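Local coordinates for adenosine kinase, putative (Trypanosoma brucei, PDB 3OTX), which probably phosphorylates adenosine to AMP with ATP and magnesium in purine salvage, and is bound here by the inhibitor bis(adenosine)-5'-pentaphosphate, at residues N144-S147 with S148-R152; R247-V250 with S251-Y255; A22-D26 with E27-K31. The protein carries 1 engineered substitution. All blocks are in the same frame, centred on the assembly; numbering follows the deposited sequence.

The three contacts are local turns that follow one another along the chain; none nests in or crosses another. Contact 3 comes first. It turns the end of strand 17-23, in the five-stranded sheet, into helix 26-31. Contact 1 follows strand 133-141 of that same sheet and caps the short helix 148-151, which leans on strands 10-13 and 111-116 of the ten-stranded sheet. Contact 2 ends helix 242-251 and sends the chain toward strand 262-267 of the large sheet. Two contacts thus begin helices and one ends a helix. They do not touch: their centres lie about 31 to 40 Å apart.

Contact 1 of 3, residues N144-S147 with S148-R152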
ATOM      1  N   ASN A 144       4.322 -14.240  -4.893  1.00 15.29           N
ATOM      2  CA  ASN A 144       3.164 -14.863  -5.515  1.00 16.32           C
ATOM      3  C   ASN A 144       2.906 -16.271  -4.997  1.00 15.63           C
ATOM      4  O   ASN A 144       1.902 -16.879  -5.345  1.00 19.79           O
ATOM      5  CB  ASN A 144       3.356 -14.934  -7.019  1.00 18.69           C
ATOM      6  CG  ASN A 144       2.063 -14.993  -7.776  1.00 26.51           C
ATOM      7  OD1 ASN A 144       1.921 -15.764  -8.735  1.00 33.66           O
ATOM      8  ND2 ASN A 144       1.119 -14.179  -7.384  1.00 16.76           N
ATOM      9  N   HIS A 145       3.815 -16.788  -4.186  1.00 14.99           N
ATOM     10  CA  HIS A 145       3.701 -18.148  -3.632  1.00 17.10           C
ATOM     11  C   HIS A 145       3.248 -18.185  -2.170  1.00 17.89           C
ATOM     12  O   HIS A 145       3.294 -19.249  -1.529  1.00 18.81           O
ATOM     13  CB  HIS A 145       5.048 -18.863  -3.781  1.00 17.24           C
ATOM     14  CG  HIS A 145       5.442 -19.080  -5.208  1.00 21.06           C
ATOM     15  ND1 HIS A 145       5.115 -20.231  -5.895  1.00 25.89           N
ATOM     16  CD2 HIS A 145       6.138 -18.312  -6.079  1.00 18.01           C
ATOM     17  CE1 HIS A 145       5.581 -20.153  -7.130  1.00 29.99           C
ATOM     18  NE2 HIS A 145       6.213 -19.003  -7.265  1.00 25.54           N
ATOM     19  N   LEU A 146       2.800 -17.051  -1.640  1.00 15.73           N
ATOM     20  CA  LEU A 146       2.247 -17.020  -0.277  1.00 13.58           C
ATOM     21  C   LEU A 146       1.116 -18.076  -0.174  1.00 12.90           C
ATOM     22  O   LEU A 146       0.186 -18.078  -0.976  1.00 15.36           O
ATOM     23  CB  LEU A 146       1.760 -15.616   0.064  1.00 12.75           C
ATOM     24  CG  LEU A 146       1.123 -15.442   1.450  1.00 16.67           C
ATOM     25  CD1 LEU A 146       2.103 -15.716   2.553  1.00 21.64           C
ATOM     26  CD2 LEU A 146       0.589 -14.016   1.570  1.00 18.84           C
ATOM     27  N   SER A 147       1.278 -19.010   0.766  1.00 14.63           N
ATOM     28  CA  SER A 147       0.399 -20.190   0.832  1.00 15.26           C
ATOM     29  C   SER A 147      -0.705 -20.145   1.904  1.00 16.72           C
ATOM     30  O   SER A 147      -0.599 -19.444   2.927  1.00 14.73           O
ATOM     31  CB  SER A 147       1.265 -21.446   1.044  1.00 17.17           C
ATOM     32  OG  SER A 147       1.780 -21.495   2.369  1.00 18.10           O
ATOM     33  N   SER A 148      -1.746 -20.947   1.668  1.00 18.77           N
ATOM     34  CA  SER A 148      -2.775 -21.098   2.658  1.00 19.10           C
ATOM     35  C   SER A 148      -2.196 -21.753   3.897  1.00 17.27           C
ATOM     36  O   SER A 148      -2.605 -21.417   5.003  1.00 18.75           O
ATOM     37  CB  SER A 148      -3.929 -21.928   2.098  1.00 23.41           C
ATOM     38  OG  SER A 148      -4.480 -21.263   0.973  1.00 31.94           O
ATOM     39  N   GLU A 149      -1.202 -22.632   3.711  1.00 17.24           N
ATOM     40  CA  GLU A 149      -0.550 -23.262   4.871  1.00 17.45           C
ATOM     41  C   GLU A 149       0.053 -22.166   5.759  1.00 18.15           C
ATOM     42  O   GLU A 149      -0.114 -22.162   7.006  1.00 18.96           O
ATOM     43  CB  GLU A 149       0.543 -24.258   4.452  1.00 21.10           C
ATOM     44  CG  GLU A 149       0.045 -25.554   3.794  1.00 37.00           C
ATOM     45  CD  GLU A 149      -0.812 -25.352   2.528  1.00 41.04           C
ATOM     46  OE1 GLU A 149      -0.514 -24.473   1.675  1.00 25.86           O
ATOM     47  OE2 GLU A 149      -1.802 -26.101   2.392  1.00 49.55           O
ATOM     48  N   HIS A 150       0.730 -21.207   5.138  1.00 16.58           N
ATOM     49  CA  HIS A 150       1.308 -20.139   5.937  1.00 16.41           C
ATOM     50  C   HIS A 150       0.223 -19.302   6.615  1.00 14.18           C
ATOM     51  O   HIS A 150       0.360 -18.896   7.766  1.00 13.85           O
ATOM     52  CB  HIS A 150       2.202 -19.232   5.070  1.00 14.21           C
ATOM     53  CG  HIS A 150       2.932 -18.194   5.871  1.00 12.19           C
ATOM     54  ND1 HIS A 150       3.937 -18.512   6.757  1.00 16.11           N
ATOM     55  CD2 HIS A 150       2.745 -16.848   5.976  1.00 15.48           C
ATOM     56  CE1 HIS A 150       4.363 -17.410   7.355  1.00 18.25           C
ATOM     57  NE2 HIS A 150       3.652 -16.388   6.904  1.00 16.14           N
ATOM     58  N   MET A 151      -0.850 -19.008   5.886  1.00 13.76           N
ATOM     59  CA  MET A 151      -1.958 -18.226   6.466  1.00 13.66           C
ATOM     60  C   MET A 151      -2.591 -18.874   7.715  1.00 16.47           C
ATOM     61  O   MET A 151      -3.127 -18.162   8.557  1.00 20.76           O
ATOM     62  CB  MET A 151      -3.052 -17.977   5.430  1.00 16.45           C
ATOM     63  CG  MET A 151      -2.613 -17.074   4.261  1.00 15.08           C
ATOM     64  SD  MET A 151      -1.994 -15.437   4.770  1.00 15.51           S
ATOM     65  CE  MET A 151      -3.420 -14.763   5.605  1.00 18.91           C
ATOM     66  N   ARG A 152      -2.487 -20.193   7.834  1.00 17.65           N
ATOM     67  CA  ARG A 152      -3.095 -20.936   8.955  1.00 18.84           C
ATOM     68  C   ARG A 152      -2.042 -21.287   9.986  1.00 20.48           C
ATOM     69  O   ARG A 152      -2.358 -21.960  10.975  1.00 21.73           O
ATOM     70  CB  ARG A 152      -3.753 -22.243   8.456  1.00 21.51           C
ATOM     71  CG  ARG A 152      -4.946 -22.011   7.567  1.00 28.00           C
ATOM     72  CD  ARG A 152      -5.692 -23.298   7.283  1.00 31.83           C
ATOM     73  NE  ARG A 152      -4.867 -24.255   6.563  1.00 32.44           N
ATOM     74  CZ  ARG A 152      -4.944 -24.480   5.256  1.00 38.25           C
ATOM     75  NH1 ARG A 152      -5.831 -23.833   4.512  1.00 42.46           N
ATOM     76  NH2 ARG A 152      -4.139 -25.368   4.699  1.00 47.29           N
TER
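Ser-147 caps the helix of residues 148-151, and the first full helical turn closes where Met-151 N donates to Ser-147 O at 3.0 Å. The side chain of the same serine makes the second bond. Its OG takes the N-H of His-150 at 3.0 Å, with an angle of 157° at the hydrogen. A chi1 of 73° sets OG between the backbone N and the carbonyl carbon, facing the start of the helix. This is the classic serine N-cap. Ser-147 OG also hydrogen-bonds to Glu-115 OE2, so the cap has a second polar partner. Glu-149 bends back at chi2, and its OE1 comes to 3.6 Å from Ser-147 CB. Its other oxygen, OE2, forms a salt bridge with Arg-152 NH2 at 3.4 Å. On the apolar side, Leu-146 CD1 meets the His-150 ring obliquely at CD2, 3.7 Å away. Leu-146 CD2 and Met-151 SD are more loosely packed, at 4.4 Å. At the far end of the imidazole, NE2 hydrogen-bonds to Ala-113 O. The side chain of Leu-146 is about 6 Å from that of Asn-15, which binds adenosine. Leu-146 and Met-151 pack on strand 10-13, His-150 reaches strand 111-116, and helix 154-162 adjoins through Val-156 and Met-160.

Contact 2 of 3, residues R247-V250 with S251-Y255; sequences RRAV and SEVPY
Arg-248 and Glu-252 meet at the C-terminal end of helix 242-251, where the chain leaves the helix in the Rossmann-like ribokinase fold of the PfkB family. The tight part is the backbone. Arg-248 O takes the N-H of Glu-252 at 2.7 Å, and Val-253 N adds a weak bond to the same oxygen. One residue earlier, Ser-251 N donates to Arg-247 O at 3.3 Å. On the buried side, Val-253 points back at the helix. Its CG2 rests 3.8 Å from Ala-249 CA, while the Ala-249 side chain packs on Val-263 of strand 262-267. The partly exposed Val-250 also touches Val-263.

The solvent side is looser. Arg-248 and Glu-252 run side by side and point the same way, with guanidinium and carboxylate planes 20° apart. The carboxylate lies against the aliphatic part of the arginine: Glu-252 OE2 is 3.6 Å from Arg-248 CG. The charged atoms stay apart, with Arg-248 NE 4.6 Å from Glu-252 OE2. Instead, Arg-248 NE forms a salt bridge with Glu-244, and the arginine makes a cation-pi contact with Trp-237. Arg-261 ties down the exit of the turn by hydrogen bonds to the carbonyl oxygens of Ala-249, Val-253 and Pro-254. A water links two carbonyl oxygens of the turn, donating to Val-250 O and to Val-253 O at 2.8 Å each.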
ATOM      1  N   ARG A 247     -18.833   9.563  -2.054  1.00 17.98           N
ATOM      2  CA  ARG A 247     -20.205   9.464  -1.547  1.00 22.54           C
ATOM      3  C   ARG A 247     -20.801   8.120  -1.941  1.00 23.20           C
ATOM      4  O   ARG A 247     -21.363   7.394  -1.102  1.00 22.72           O
ATOM      5  CB  ARG A 247     -21.034  10.612  -2.156  1.00 22.29           C
ATOM      6  CG  ARG A 247     -22.439  10.802  -1.623  1.00 30.36           C
ATOM      7  CD  ARG A 247     -22.977  12.157  -2.127  1.00 31.45           C
ATOM      8  NE  ARG A 247     -22.391  13.277  -1.385  1.00 43.94           N
ATOM      9  CZ  ARG A 247     -21.639  14.256  -1.894  1.00 41.20           C
ATOM     10  NH1 ARG A 247     -21.350  14.327  -3.196  1.00 34.12           N
ATOM     11  NH2 ARG A 247     -21.180  15.195  -1.080  1.00 43.83           N
ATOM     12  N   ARG A 248     -20.687   7.788  -3.219  1.00 21.20           N
ATOM     13  CA  ARG A 248     -21.268   6.537  -3.722  1.00 23.52           C
ATOM     14  C   ARG A 248     -20.525   5.281  -3.184  1.00 22.75           C
ATOM     15  O   ARG A 248     -21.134   4.221  -2.987  1.00 22.71           O
ATOM     16  CB  ARG A 248     -21.305   6.524  -5.248  1.00 20.09           C
ATOM     17  CG  ARG A 248     -22.115   7.614  -5.895  1.00 21.78           C
ATOM     18  CD  ARG A 248     -22.085   7.458  -7.392  1.00 23.59           C
ATOM     19  NE  ARG A 248     -22.686   8.603  -8.069  1.00 23.67           N
ATOM     20  CZ  ARG A 248     -22.967   8.652  -9.364  1.00 20.96           C
ATOM     21  NH1 ARG A 248     -22.708   7.606 -10.143  1.00 26.11           N
ATOM     22  NH2 ARG A 248     -23.517   9.742  -9.882  1.00 23.70           N
ATOM     23  N   ALA A 249     -19.221   5.367  -2.958  1.00 18.49           N
ATOM     24  CA  ALA A 249     -18.500   4.192  -2.428  1.00 16.54           C
ATOM     25  C   ALA A 249     -18.915   3.952  -0.992  1.00 21.87           C
ATOM     26  O   ALA A 249     -18.810   2.836  -0.483  1.00 23.04           O
ATOM     27  CB  ALA A 249     -16.990   4.420  -2.514  1.00 16.93           C
ATOM     28  N   VAL A 250     -19.392   5.001  -0.333  1.00 21.57           N
ATOM     29  CA  VAL A 250     -19.884   4.850   1.026  1.00 23.40           C
ATOM     30  C   VAL A 250     -21.211   4.090   1.031  1.00 22.16           C
ATOM     31  O   VAL A 250     -21.362   3.124   1.788  1.00 25.09           O
ATOM     32  CB  VAL A 250     -19.999   6.204   1.770  1.00 24.74           C
ATOM     33  CG1 VAL A 250     -20.843   6.067   3.045  1.00 25.19           C
ATOM     34  CG2 VAL A 250     -18.593   6.743   2.082  1.00 21.81           C
ATOM     35  N   SER A 251     -22.143   4.502   0.170  1.00 22.47           N
ATOM     36  CA  SER A 251     -23.526   4.051   0.313  1.00 25.06           C
ATOM     37  C   SER A 251     -23.986   3.041  -0.745  1.00 27.79           C
ATOM     38  O   SER A 251     -25.056   2.420  -0.599  1.00 31.34           O
ATOM     39  CB  SER A 251     -24.448   5.254   0.316  1.00 27.77           C
ATOM     40  OG  SER A 251     -24.355   5.937  -0.921  1.00 35.25           O
ATOM     41  N   GLU A 252     -23.217   2.889  -1.817  1.00 24.54           N
ATOM     42  CA  GLU A 252     -23.675   2.096  -2.935  1.00 26.25           C
ATOM     43  C   GLU A 252     -22.876   0.812  -3.088  1.00 26.74           C
ATOM     44  O   GLU A 252     -23.383  -0.163  -3.618  1.00 32.02           O
ATOM     45  CB  GLU A 252     -23.694   2.935  -4.216  1.00 27.17           C
ATOM     46  CG  GLU A 252     -24.726   4.078  -4.152  1.00 22.23           C
ATOM     47  CD  GLU A 252     -24.823   4.905  -5.412  1.00 19.59           C
ATOM     48  OE1 GLU A 252     -24.467   4.420  -6.505  1.00 23.77           O
ATOM     49  OE2 GLU A 252     -25.357   6.041  -5.330  1.00 24.59           O
ATOM     50  N   VAL A 253     -21.636   0.815  -2.622  1.00 23.22           N
ATOM     51  CA  VAL A 253     -20.803  -0.375  -2.667  1.00 20.36           C
ATOM     52  C   VAL A 253     -21.178  -1.242  -1.480  1.00 23.87           C
ATOM     53  O   VAL A 253     -21.220  -0.755  -0.346  1.00 22.83           O
ATOM     54  CB  VAL A 253     -19.334   0.017  -2.577  1.00 18.96           C
ATOM     55  CG1 VAL A 253     -18.434  -1.194  -2.262  1.00 20.26           C
ATOM     56  CG2 VAL A 253     -18.926   0.671  -3.887  1.00 21.64           C
ATOM     57  N   PRO A 254     -21.459  -2.536  -1.735  1.00 27.12           N
ATOM     58  CA  PRO A 254     -21.957  -3.433  -0.683  1.00 28.92           C
ATOM     59  C   PRO A 254     -21.095  -3.306   0.572  1.00 23.88           C
ATOM     60  O   PRO A 254     -19.881  -3.195   0.458  1.00 22.50           O
ATOM     61  CB  PRO A 254     -21.779  -4.814  -1.317  1.00 30.21           C
ATOM     62  CG  PRO A 254     -22.050  -4.563  -2.769  1.00 28.82           C
ATOM     63  CD  PRO A 254     -21.403  -3.207  -3.048  1.00 28.00           C
ATOM     64  N   TYR A 255     -21.744  -3.275   1.737  1.00 23.63           N
ATOM     65  CA  TYR A 255     -21.041  -3.181   3.014  1.00 21.97           C
ATOM     66  C   TYR A 255     -21.838  -3.935   4.071  1.00 19.66           C
ATOM     67  O   TYR A 255     -23.019  -3.642   4.287  1.00 23.41           O
ATOM     68  CB  TYR A 255     -20.901  -1.721   3.460  1.00 21.10           C
ATOM     69  CG  TYR A 255     -20.193  -1.536   4.779  1.00 18.02           C
ATOM     70  CD1 TYR A 255     -18.922  -2.085   4.999  1.00 16.04           C
ATOM     71  CD2 TYR A 255     -20.780  -0.808   5.812  1.00 20.63           C
ATOM     72  CE1 TYR A 255     -18.256  -1.908   6.210  1.00 14.96           C
ATOM     73  CE2 TYR A 255     -20.128  -0.618   7.050  1.00 22.20           C
ATOM     74  CZ  TYR A 255     -18.861  -1.162   7.231  1.00 19.49           C
ATOM     75  OH  TYR A 255     -18.247  -0.986   8.459  1.00 23.33           O
TER
HETATM   76  O   HOH W   1     -22.795   0.709   1.448  1.00 18.57           O

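Contact 3 of 3, residues A22-D26 with E27-K31; sequences AHVSD and EFLVK
Two torsions bring Val-24 and Phe-28 together. In Phe-28 the ring carbon CG stands anti to the backbone N (chi1 177°), which sends the ring back toward the strand end. In Val-24 a chi1 of -58° puts CG1 anti to the carbonyl carbon, and this methyl sits over one face of the ring. It lies 3.8 Å from the Phe-28 ring centroid and only 12° off the ring normal, a CH-pi contact. Val-24 CB packs 3.6 Å from Phe-28 CD2. The other methyl, Val-24 CG2, reaches 4.0 Å to Leu-29 CD2, and those two side chains cross at about a right angle.

Ser-25 is the N-cap of helix 26-31. Its OG accepts the N-H of Phe-28 at 3.1 Å, and Ser-25 O takes a weak second bond from the same N-H. The cap therefore holds the backbone of the residue whose ring Val-24 covers. The first i to i+4 bond of the helix follows, Val-30 N to Asp-26 O at 3.1 Å. The carboxylate of Asp-26 forms a salt bridge with Arg-36.

The turn joins strand 17-23 of the five-stranded sheet, the lid sheet of the ribokinase fold, to helix 26-31. Val-24 also packs on Cys-128 and Thr-130 of strand 122-130. Phe-28 touches Cys-128 of the same strand and Ile-49, Asp-52 and Ile-53 of helix 49-54.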
ATOM      1  N   ALA A  22      16.050   3.428 -11.040  1.00 24.21           N
ATOM      2  CA  ALA A  22      16.982   4.183 -11.877  1.00 26.81           C
ATOM      3  C   ALA A  22      16.246   5.226 -12.705  1.00 28.38           C
ATOM      4  O   ALA A  22      15.041   5.100 -12.978  1.00 27.45           O
ATOM      5  CB  ALA A  22      17.788   3.250 -12.789  1.00 30.35           C
ATOM      6  N   HIS A  23      16.971   6.272 -13.078  1.00 29.92           N
ATOM      7  CA  HIS A  23      16.485   7.216 -14.064  1.00 31.26           C
ATOM      8  C   HIS A  23      16.666   6.621 -15.448  1.00 30.52           C
ATOM      9  O   HIS A  23      17.760   6.177 -15.808  1.00 35.93           O
ATOM     10  CB  HIS A  23      17.223   8.553 -13.942  1.00 30.95           C
ATOM     11  CG  HIS A  23      16.862   9.301 -12.704  1.00 32.26           C
ATOM     12  ND1 HIS A  23      15.853  10.236 -12.671  1.00 36.84           N
ATOM     13  CD2 HIS A  23      17.315   9.190 -11.431  1.00 35.64           C
ATOM     14  CE1 HIS A  23      15.727  10.701 -11.442  1.00 42.41           C
ATOM     15  NE2 HIS A  23      16.600  10.081 -10.669  1.00 45.16           N
ATOM     16  N   VAL A  24      15.573   6.612 -16.208  1.00 27.88           N
ATOM     17  CA  VAL A  24      15.568   6.061 -17.546  1.00 29.66           C
ATOM     18  C   VAL A  24      15.107   7.122 -18.539  1.00 32.42           C
ATOM     19  O   VAL A  24      14.539   8.157 -18.160  1.00 32.44           O
ATOM     20  CB  VAL A  24      14.661   4.806 -17.669  1.00 29.73           C
ATOM     21  CG1 VAL A  24      15.112   3.728 -16.691  1.00 34.30           C
ATOM     22  CG2 VAL A  24      13.193   5.163 -17.428  1.00 26.36           C
ATOM     23  N   SER A  25      15.334   6.847 -19.811  1.00 33.69           N
ATOM     24  CA  SER A  25      14.880   7.737 -20.856  1.00 33.65           C
ATOM     25  C   SER A  25      13.442   7.405 -21.208  1.00 34.74           C
ATOM     26  O   SER A  25      12.909   6.373 -20.802  1.00 31.74           O
ATOM     27  CB  SER A  25      15.740   7.556 -22.091  1.00 35.95           C
ATOM     28  OG  SER A  25      15.600   6.234 -22.561  1.00 37.37           O
ATOM     29  N   ASP A  26      12.827   8.290 -21.981  1.00 38.48           N
ATOM     30  CA  ASP A  26      11.491   8.069 -22.506  1.00 36.26           C
ATOM     31  C   ASP A  26      11.490   6.896 -23.473  1.00 36.06           C
ATOM     32  O   ASP A  26      10.523   6.127 -23.520  1.00 36.57           O
ATOM     33  CB  ASP A  26      10.973   9.339 -23.188  1.00 40.44           C
ATOM     34  CG  ASP A  26      10.741  10.470 -22.202  1.00 47.34           C
ATOM     35  OD1 ASP A  26      10.943  10.253 -20.979  1.00 47.02           O
ATOM     36  OD2 ASP A  26      10.348  11.570 -22.646  1.00 52.92           O
ATOM     37  N   GLU A  27      12.583   6.749 -24.217  1.00 34.09           N
ATOM     38  CA  GLU A  27      12.740   5.632 -25.151  1.00 35.49           C
ATOM     39  C   GLU A  27      12.805   4.278 -24.439  1.00 32.84           C
ATOM     40  O   GLU A  27      12.381   3.279 -25.016  1.00 34.71           O
ATOM     41  CB  GLU A  27      13.975   5.787 -26.046  1.00 38.22           C
ATOM     42  CG  GLU A  27      13.941   4.830 -27.249  1.00 46.02           C
ATOM     43  CD  GLU A  27      15.303   4.306 -27.653  1.00 54.53           C
ATOM     44  OE1 GLU A  27      16.049   5.052 -28.323  1.00 53.48           O
ATOM     45  OE2 GLU A  27      15.613   3.136 -27.321  1.00 58.26           O
ATOM     46  N   PHE A  28      13.373   4.251 -23.228  1.00 29.72           N
ATOM     47  CA  PHE A  28      13.388   3.044 -22.391  1.00 27.52           C
ATOM     48  C   PHE A  28      11.944   2.596 -22.149  1.00 29.51           C
ATOM     49  O   PHE A  28      11.614   1.418 -22.316  1.00 29.37           O
ATOM     50  CB  PHE A  28      14.120   3.326 -21.063  1.00 28.36           C
ATOM     51  CG  PHE A  28      14.126   2.163 -20.090  1.00 30.62           C
ATOM     52  CD1 PHE A  28      15.216   1.296 -20.027  1.00 36.66           C
ATOM     53  CD2 PHE A  28      13.060   1.959 -19.227  1.00 30.26           C
ATOM     54  CE1 PHE A  28      15.220   0.224 -19.128  1.00 34.34           C
ATOM     55  CE2 PHE A  28      13.059   0.899 -18.333  1.00 33.49           C
ATOM     56  CZ  PHE A  28      14.145   0.040 -18.280  1.00 29.96           C
ATOM     57  N   LEU A  29      11.069   3.536 -21.787  1.00 27.49           N
ATOM     58  CA  LEU A  29       9.667   3.210 -21.608  1.00 26.00           C
ATOM     59  C   LEU A  29       9.002   2.681 -22.891  1.00 25.82           C
ATOM     60  O   LEU A  29       8.241   1.713 -22.837  1.00 28.37           O
ATOM     61  CB  LEU A  29       8.873   4.383 -20.985  1.00 24.68           C
ATOM     62  CG  LEU A  29       9.348   5.104 -19.719  1.00 28.65           C
ATOM     63  CD1 LEU A  29       8.356   6.224 -19.382  1.00 32.61           C
ATOM     64  CD2 LEU A  29       9.471   4.168 -18.518  1.00 28.70           C
ATOM     65  N   VAL A  30       9.274   3.311 -24.029  1.00 28.05           N
ATOM     66  CA  VAL A  30       8.765   2.820 -25.306  1.00 29.44           C
ATOM     67  C   VAL A  30       9.268   1.397 -25.565  1.00 30.70           C
ATOM     68  O   VAL A  30       8.474   0.516 -25.908  1.00 30.60           O
ATOM     69  CB  VAL A  30       9.121   3.782 -26.477  1.00 30.88           C
ATOM     70  CG1 VAL A  30       8.774   3.179 -27.868  1.00 36.92           C
ATOM     71  CG2 VAL A  30       8.441   5.121 -26.299  1.00 35.16           C
ATOM     72  N   LYS A  31      10.571   1.171 -25.376  1.00 30.23           N
ATOM     73  CA  LYS A  31      11.164  -0.148 -25.605  1.00 31.43           C
ATOM     74  C   LYS A  31      10.409  -1.261 -24.880  1.00 28.57           C
ATOM     75  O   LYS A  31      10.134  -2.311 -25.486  1.00 31.28           O
ATOM     76  CB  LYS A  31      12.625  -0.177 -25.170  1.00 34.04           C
ATOM     77  CG  LYS A  31      13.377  -1.439 -25.566  1.00 37.67           C
ATOM     78  CD  LYS A  31      14.717  -1.468 -24.856  1.00 41.14           C
ATOM     79  CE  LYS A  31      15.514  -2.710 -25.189  1.00 47.15           C
ATOM     80  NZ  LYS A  31      16.933  -2.483 -24.805  1.00 49.08           N
TER